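Local atomic coordinates of ErfK/YbiS/YcfS/YnhG family protein (Xylanimonas cellulosilytica, PDB entry 4LPQ), a protein that probably acts as a peptidoglycan L,D-transpeptidase in bacterial cell-wall synthesis, the piece described here carrying a putative peptidoglycan-binding domain and the catalytic domain. Residues 31-36 with 105-110; 45-50 with 170-175; 132-137 with 201-206. One frame throughout, in Å; residues are numbered along the deposited sequence. Where two conformers were deposited one is given.

How the interactions relate
Interactions 1 and 2 both join the putative peptidoglycan-binding domain to the L,D-transpeptidase catalytic domain, and they touch: N110 ND2, on strand 104-110, probably donates a hydrogen bond to I172 O. Both lie near the middle of the chain, their centres about 8 and 7 Å from its centre, and are partly buried. Interaction 3, within the catalytic domain, sits further out, about 16 Å from that centre, with exposed residues such as D134, though it shares the mixed sheet with interaction 1. Interaction 1 combines a short backbone bridge with a buried tyrosine-isoleucine pair; interaction 2 is mostly side-chain contact on an indole face; interaction 3 is a regular antiparallel strand pair, with a salt bridge on one face and V204, L206 and the F135 ring on the other.

Interaction 1: residues 31-36 with 105-110; sequences GYFILK and VVRIIN
Y32 and I108 form a single beta bridge, through which the loop following helix 18-30 docks on strand 104-110 of the catalytic domain's mixed sheet. Two backbone bonds make it: I108 N donates to G31 O and F33 N to I108 O, each at 2.9 Å. G31 is where the chain leaves the helix, at positive phi in a Schellman motif, and that turn presents its carbonyl to the strand. The same oxygen takes a CA-H contact from R107 CA at 3.1 Å.

The tight side is the one where Y32 and I108 meet, both buried. The I108 side chain reaches across one face of the phenol ring. I108 CD1 sits 3.7 Å from the centroid of the Y32 ring, almost on the ring normal, in a CH-pi contact. Beside it, I108 CB touches Y32 CD2 at 3.6 Å. With chi1 at -52°, CG1 of I108 lies beside the backbone N, and from there chi2 near 90° swings CD1 over the middle of the ring. Y32 OH is held by Y76 O and F52 meets the ring edge-to-face, so the Y76 bond, the F52 ring and the I108 methyl together limit how the phenol can turn.

The other side is looser. F33, partly exposed, has its CB on I109 CG1 at 3.7 Å; its ring meets that of W191 obliquely and touches A188, both on helix 186-196. V106 and R107 together face A99 in a classic beta bulge. R107 was deposited in two conformers, so this side is less firmly defined. In the one described here its aliphatic part lies alongside G31, its guanidinium only brushes the F33 ring, and R107 NH1 donates to V106 O at 3.0 Å, with that oxygen in the guanidinium plane.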
# COMPACT_ATOMS: atom_id res chain seq x y z
N GLY A 31 -9.98 -7.19 -4.00
CA GLY A 31 -8.88 -7.36 -3.08
C GLY A 31 -8.04 -6.16 -2.75
O GLY A 31 -7.05 -6.25 -2.04
N TYR A 32 -8.48 -4.98 -3.21
CA TYR A 32 -7.81 -3.75 -2.84
C TYR A 32 -8.25 -3.42 -1.43
O TYR A 32 -9.44 -3.45 -1.12
CB TYR A 32 -8.17 -2.64 -3.84
CG TYR A 32 -7.56 -2.98 -5.18
CD1 TYR A 32 -8.21 -3.82 -6.09
CD2 TYR A 32 -6.28 -2.57 -5.54
CE1 TYR A 32 -7.63 -4.20 -7.25
CE2 TYR A 32 -5.65 -2.99 -6.71
CZ TYR A 32 -6.34 -3.81 -7.60
OH TYR A 32 -5.73 -4.14 -8.76
N PHE A 33 -7.32 -3.12 -0.54
CA PHE A 33 -7.65 -3.04 0.89
C PHE A 33 -8.54 -1.88 1.20
O PHE A 33 -8.19 -0.72 1.00
CB PHE A 33 -6.35 -2.89 1.69
CG PHE A 33 -6.62 -2.85 3.18
CD1 PHE A 33 -6.92 -4.00 3.85
CD2 PHE A 33 -6.72 -1.67 3.82
CE1 PHE A 33 -7.27 -3.95 5.20
CE2 PHE A 33 -7.01 -1.62 5.13
CZ PHE A 33 -7.31 -2.73 5.83
N ILE A 34 -9.71 -2.23 1.73
CA ILE A 34 -10.74 -1.28 2.14
C ILE A 34 -11.67 -2.06 3.08
O ILE A 34 -12.12 -3.20 2.77
CB ILE A 34 -11.50 -0.68 0.93
CG1 ILE A 34 -12.38 0.49 1.34
CG2 ILE A 34 -12.25 -1.70 0.12
CD1 ILE A 34 -12.97 1.21 0.11
N LEU A 35 -12.03 -1.49 4.16
CA LEU A 35 -12.86 -2.13 5.19
C LEU A 35 -14.36 -1.89 5.07
O LEU A 35 -15.16 -2.73 5.49
CB LEU A 35 -12.37 -1.71 6.59
CG LEU A 35 -11.00 -2.09 6.99
CD1 LEU A 35 -10.68 -1.64 8.40
CD2 LEU A 35 -10.86 -3.57 6.89
N LYS A 36 -14.77 -0.69 4.57
CA LYS A 36 -16.17 -0.24 4.60
C LYS A 36 -16.62 0.23 3.26
O LYS A 36 -15.93 0.98 2.55
CB LYS A 36 -16.28 0.99 5.49
CG LYS A 36 -16.17 0.77 6.96
CD LYS A 36 -16.87 1.88 7.73
CE LYS A 36 -16.25 3.22 7.38
NZ LYS A 36 -16.44 4.09 8.54
N VAL A 105 -2.93 -13.28 -5.14
CA VAL A 105 -2.97 -12.03 -4.37
C VAL A 105 -4.18 -12.08 -3.48
O VAL A 105 -5.35 -12.18 -3.97
CB VAL A 105 -3.02 -10.82 -5.32
CG1 VAL A 105 -3.18 -9.56 -4.57
CG2 VAL A 105 -1.77 -10.82 -6.16
N VAL A 106 -3.96 -11.88 -2.20
CA VAL A 106 -5.02 -11.80 -1.21
C VAL A 106 -5.49 -10.35 -1.01
O VAL A 106 -6.69 -10.06 -0.98
CB VAL A 106 -4.60 -12.46 0.14
CG1 VAL A 106 -5.68 -12.33 1.21
CG2 VAL A 106 -4.23 -13.90 -0.10
N ARG A 107 -4.50 -9.44 -0.93
CA ARG A 107 -4.80 -8.01 -0.86
C ARG A 107 -3.74 -7.23 -1.56
O ARG A 107 -2.56 -7.58 -1.60
CB ARG A 107 -4.89 -7.40 0.59
CG ARG A 107 -6.03 -7.77 1.48
CD ARG A 107 -7.42 -7.37 1.01
NE ARG A 107 -8.37 -7.74 2.05
CZ ARG A 107 -8.86 -8.98 2.19
NH1 ARG A 107 -8.51 -9.96 1.38
NH2 ARG A 107 -9.65 -9.29 3.19
N ILE A 108 -4.20 -6.10 -2.12
CA ILE A 108 -3.34 -5.08 -2.67
C ILE A 108 -3.45 -3.86 -1.74
O ILE A 108 -4.59 -3.40 -1.53
CB ILE A 108 -3.73 -4.67 -4.11
CG1 ILE A 108 -3.85 -5.84 -5.06
CG2 ILE A 108 -2.69 -3.63 -4.61
CD1 ILE A 108 -5.20 -6.46 -5.15
N ILE A 109 -2.31 -3.33 -1.29
CA ILE A 109 -2.28 -2.28 -0.30
C ILE A 109 -1.46 -1.11 -0.86
O ILE A 109 -0.33 -1.34 -1.35
CB ILE A 109 -1.71 -2.85 1.03
CG1 ILE A 109 -2.72 -3.78 1.67
CG2 ILE A 109 -1.35 -1.75 2.00
CD1 ILE A 109 -2.14 -4.73 2.68
N ASN A 110 -2.01 0.13 -0.74
CA ASN A 110 -1.21 1.27 -1.15
C ASN A 110 0.01 1.40 -0.25
O ASN A 110 -0.05 1.31 0.96
CB ASN A 110 -2.08 2.51 -1.02
CG ASN A 110 -1.40 3.77 -1.53
OD1 ASN A 110 -0.95 3.78 -2.66
ND2 ASN A 110 -1.31 4.78 -0.67

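Interaction 2: residues 45-50 with 170-175; sequences TQQAVW and SSIPTY
T174 sets its methyl group squarely on the indole of W50. The T174 CG2 carbon stands 3.3 Å from the centroid of the five-membered ring and 5° off the normal, a close CH-pi contact made over the face. Its nearest ring atom is W50 CE2, at 3.4 Å. Chi1 of T174, 61°, puts OG1 between the backbone N and the carbonyl carbon, leaving CG2 beside the N and aimed at the tryptophan. The six-membered part of the indole reaches back along the loop, where W50 CZ3 comes within 3.5 Å of I172 O in an oblique approach.

One helical turn earlier, Q47 brings its amide end up against I172. Its chain bends at chi2 (-70°), and the Q47 and I172 side chains cross at about a right angle, the amide lying next to CB and CD1 of the isoleucine. This part of the contact is buried, whereas W50 and T174 are partly exposed.

In the next shell, Q46 backs the indole from the face opposite T174, its CG 3.4 Å above the ring plane, so that the ring is sandwiched between two aliphatic groups. The helix keeps these residues in step: V49 N bonds to T45 O at 2.9 Å and W50 N to Q46 O at the same distance. On the loop side, further carbonyls are held from elsewhere. R60 donates to T174 O and R183 to S171 O; K54 adds a weak bond to P173 O.

Helix 43-56 thus packs on the loop that links strand 164-168, with the predicted acid-base H167, to the predicted nucleophile C181. The I172 side chain is about 8 Å from that of H167, and this histidine-to-cysteine connection belongs to the catalytic motif of YkuD-type L,D-transpeptidases.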
# COMPACT_ATOMS: atom_id res chain seq x y z
N THR A 45 -10.84 5.16 1.60
CA THR A 45 -11.16 4.91 0.22
C THR A 45 -10.08 5.43 -0.72
O THR A 45 -9.71 4.81 -1.71
CB THR A 45 -12.56 5.49 -0.17
OG1 THR A 45 -13.55 4.86 0.61
CG2 THR A 45 -12.89 5.28 -1.63
N GLN A 46 -9.51 6.60 -0.35
CA GLN A 46 -8.41 7.14 -1.13
C GLN A 46 -7.27 6.18 -1.24
O GLN A 46 -6.66 6.03 -2.32
CB GLN A 46 -7.97 8.49 -0.53
CG GLN A 46 -6.89 9.19 -1.30
CD GLN A 46 -7.49 9.72 -2.52
OE1 GLN A 46 -7.84 10.85 -2.60
NE2 GLN A 46 -7.59 8.88 -3.54
N GLN A 47 -6.88 5.57 -0.14
CA GLN A 47 -5.79 4.61 -0.16
C GLN A 47 -6.07 3.47 -1.16
O GLN A 47 -5.21 3.07 -1.91
CB GLN A 47 -5.52 4.03 1.23
CG GLN A 47 -4.96 5.04 2.23
CD GLN A 47 -3.55 5.42 1.86
OE1 GLN A 47 -3.27 6.69 1.59
NE2 GLN A 47 -2.70 4.52 1.84
N ALA A 48 -7.31 3.00 -1.14
CA ALA A 48 -7.67 1.89 -2.04
C ALA A 48 -7.69 2.29 -3.50
O ALA A 48 -7.25 1.56 -4.38
CB ALA A 48 -9.01 1.29 -1.65
N VAL A 49 -8.25 3.50 -3.78
CA VAL A 49 -8.20 4.00 -5.16
C VAL A 49 -6.81 4.20 -5.70
O VAL A 49 -6.51 3.86 -6.83
CB VAL A 49 -9.08 5.27 -5.34
CG1 VAL A 49 -8.98 5.87 -6.73
CG2 VAL A 49 -10.55 4.95 -5.04
N TRP A 50 -5.95 4.79 -4.87
CA TRP A 50 -4.55 4.97 -5.26
C TRP A 50 -3.91 3.63 -5.52
O TRP A 50 -3.20 3.45 -6.48
CB TRP A 50 -3.82 5.73 -4.21
CG TRP A 50 -4.08 7.22 -4.18
CD1 TRP A 50 -4.63 8.00 -5.15
CD2 TRP A 50 -3.77 8.12 -3.12
NE1 TRP A 50 -4.63 9.33 -4.79
CE2 TRP A 50 -4.12 9.46 -3.53
CE3 TRP A 50 -3.20 7.95 -1.88
CZ2 TRP A 50 -3.95 10.55 -2.71
CZ3 TRP A 50 -3.01 9.03 -1.06
CH2 TRP A 50 -3.38 10.31 -1.47
N SER A 170 1.17 7.86 8.95
CA SER A 170 0.06 8.76 8.73
C SER A 170 -0.18 9.19 7.31
O SER A 170 -1.26 9.67 7.00
CB SER A 170 0.28 10.05 9.55
OG SER A 170 1.50 10.69 9.12
N SER A 171 0.84 9.11 6.49
CA SER A 171 0.80 9.57 5.08
C SER A 171 1.49 8.56 4.19
O SER A 171 2.68 8.23 4.34
CB SER A 171 1.41 10.93 4.93
OG SER A 171 1.29 11.36 3.55
N ILE A 172 0.74 8.13 3.19
CA ILE A 172 1.19 7.13 2.21
C ILE A 172 0.83 7.71 0.83
O ILE A 172 -0.21 7.35 0.27
CB ILE A 172 0.57 5.77 2.47
CG1 ILE A 172 0.69 5.35 3.91
CG2 ILE A 172 1.25 4.77 1.58
CD1 ILE A 172 -0.54 5.65 4.74
N PRO A 173 1.71 8.58 0.30
CA PRO A 173 1.33 9.28 -0.89
C PRO A 173 1.53 8.47 -2.18
O PRO A 173 1.94 7.31 -2.14
CB PRO A 173 2.23 10.44 -0.91
CG PRO A 173 3.26 10.21 -0.00
CD PRO A 173 2.92 9.15 0.90
N THR A 174 1.17 9.07 -3.30
CA THR A 174 1.27 8.46 -4.57
C THR A 174 2.65 8.40 -5.22
O THR A 174 2.80 7.88 -6.32
CB THR A 174 0.32 9.10 -5.55
OG1 THR A 174 0.68 10.48 -5.69
CG2 THR A 174 -1.15 9.00 -5.19
N TYR A 175 3.63 8.92 -4.52
CA TYR A 175 5.03 8.84 -4.91
C TYR A 175 5.82 8.31 -3.73
O TYR A 175 5.35 8.34 -2.58
CB TYR A 175 5.52 10.27 -5.32
CG TYR A 175 5.43 11.30 -4.22
CD1 TYR A 175 6.45 11.50 -3.33
CD2 TYR A 175 4.28 12.04 -4.02
CE1 TYR A 175 6.37 12.41 -2.31
CE2 TYR A 175 4.16 12.96 -2.97
CZ TYR A 175 5.25 13.17 -2.12
OH TYR A 175 5.15 14.08 -1.11

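Interaction 3: residues 132-137 with 201-206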
# COMPACT_ATOMS: atom_id res chain seq x y z
N ARG A 132 16.04 -3.73 -3.08
CA ARG A 132 15.44 -4.77 -3.86
C ARG A 132 16.07 -6.09 -3.46
O ARG A 132 17.27 -6.18 -3.15
CB ARG A 132 15.63 -4.57 -5.36
CG ARG A 132 14.79 -3.44 -5.87
CD ARG A 132 15.06 -3.01 -7.32
NE ARG A 132 14.63 -1.57 -7.41
CZ ARG A 132 13.57 -0.88 -7.96
NH1 ARG A 132 12.41 -1.26 -8.78
NH2 ARG A 132 13.62 0.37 -7.61
N GLY A 133 15.26 -7.13 -3.41
CA GLY A 133 15.74 -8.44 -3.04
C GLY A 133 14.77 -9.28 -2.30
O GLY A 133 13.59 -9.02 -2.29
N ASP A 134 15.30 -10.41 -1.76
CA ASP A 134 14.48 -11.42 -1.20
C ASP A 134 14.88 -11.58 0.28
O ASP A 134 15.97 -12.09 0.54
CB ASP A 134 14.77 -12.67 -2.00
CG ASP A 134 13.75 -13.65 -2.02
OD1 ASP A 134 13.02 -13.80 -1.09
OD2 ASP A 134 13.77 -14.43 -3.07
N PHE A 135 14.01 -11.11 1.15
CA PHE A 135 14.30 -10.93 2.55
C PHE A 135 13.25 -11.65 3.40
O PHE A 135 12.40 -12.40 2.85
CB PHE A 135 14.32 -9.44 2.90
CG PHE A 135 15.28 -8.68 2.10
CD1 PHE A 135 16.64 -8.75 2.29
CD2 PHE A 135 14.86 -7.80 1.07
CE1 PHE A 135 17.53 -8.06 1.46
CE2 PHE A 135 15.76 -7.09 0.31
CZ PHE A 135 17.11 -7.22 0.50
N ALA A 136 13.27 -11.51 4.71
CA ALA A 136 12.30 -12.14 5.58
C ALA A 136 12.12 -11.26 6.81
O ALA A 136 13.05 -10.64 7.28
CB ALA A 136 12.78 -13.54 6.00
N VAL A 137 10.89 -11.26 7.33
CA VAL A 137 10.63 -10.63 8.60
C VAL A 137 11.48 -11.30 9.68
O VAL A 137 11.38 -12.54 9.83
CB VAL A 137 9.14 -10.69 8.98
CG1 VAL A 137 8.89 -10.11 10.34
CG2 VAL A 137 8.27 -10.03 7.90
N GLY A 201 9.66 -14.77 10.00
CA GLY A 201 10.07 -15.71 9.00
C GLY A 201 9.40 -15.50 7.64
O GLY A 201 9.82 -16.06 6.64
N THR A 202 8.33 -14.68 7.59
CA THR A 202 7.61 -14.47 6.34
C THR A 202 8.54 -13.83 5.32
O THR A 202 9.14 -12.78 5.57
CB THR A 202 6.36 -13.62 6.57
OG1 THR A 202 5.46 -14.22 7.49
CG2 THR A 202 5.63 -13.34 5.28
N ARG A 203 8.51 -14.38 4.09
CA ARG A 203 9.26 -13.83 2.98
C ARG A 203 8.75 -12.43 2.64
O ARG A 203 7.54 -12.23 2.47
CB ARG A 203 9.13 -14.75 1.77
CG ARG A 203 9.97 -14.42 0.57
CD ARG A 203 9.67 -15.43 -0.51
NE ARG A 203 10.54 -15.27 -1.63
CZ ARG A 203 10.35 -15.78 -2.84
NH1 ARG A 203 9.24 -16.51 -3.05
NH2 ARG A 203 11.23 -15.58 -3.79
N VAL A 204 9.68 -11.55 2.35
CA VAL A 204 9.38 -10.20 1.89
C VAL A 204 10.24 -10.01 0.65
O VAL A 204 11.46 -9.97 0.72
CB VAL A 204 9.72 -9.08 2.92
CG1 VAL A 204 9.37 -7.69 2.36
CG2 VAL A 204 8.94 -9.35 4.19
N LEU A 205 9.58 -9.88 -0.51
CA LEU A 205 10.23 -9.83 -1.79
C LEU A 205 10.00 -8.46 -2.42
O LEU A 205 8.83 -8.13 -2.63
CB LEU A 205 9.63 -10.98 -2.67
CG LEU A 205 10.05 -11.09 -4.05
CD1 LEU A 205 11.51 -11.45 -4.13
CD2 LEU A 205 9.21 -12.18 -4.77
N LEU A 206 11.05 -7.71 -2.73
CA LEU A 206 10.92 -6.34 -3.25
C LEU A 206 11.54 -6.33 -4.61
O LEU A 206 12.67 -6.84 -4.79
CB LEU A 206 11.55 -5.30 -2.39
CG LEU A 206 11.10 -5.24 -0.94
CD1 LEU A 206 11.96 -6.16 -0.04
CD2 LEU A 206 11.06 -3.79 -0.39
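R132 meets L206 where strands 133-140 and 203-206 come together as an antiparallel pair in the mixed sheet of the YkuD-type catalytic domain. R132 CB comes within 3.8 Å of L206 O, while R132 NH1 forms salt bridges with D93 and the C-terminal carboxylate of Y207. G133 and L206 then exchange backbone bonds; G133 N to L206 O and L206 N to G133 O are each 2.9 Å.

D134 lies opposite L205 in a non-hydrogen-bonded pair, yet its carboxylate reaches towards R203. With CG anti to the backbone N (chi1 -173°) and the chain extended to NE, R203 grips it side-on: R203 NE meets D134 OD1 and R203 NH2 meets D134 OD2, both at 2.9 Å, on the syn side of each oxygen though tilted out of the carboxylate plane. The carboxylate and guanidinium planes are only 17° apart, and L205 CD2 lies over one guanidinium face, toward its rim.

F135 points to the other face of the sheet, with V204 and L206. The L206 CD1 methyl comes to the edge of its ring, 3.5 Å from CD2 of F135, and the backbones of F135 and V204 bond in both directions. A136 sits across from R203, its CA close to T202 O. V137 closes the pairing: its CG2 packs on V204 CG2, and its backbone N donates to T202 O, while G201 N donates to V137 O at 2.8 Å.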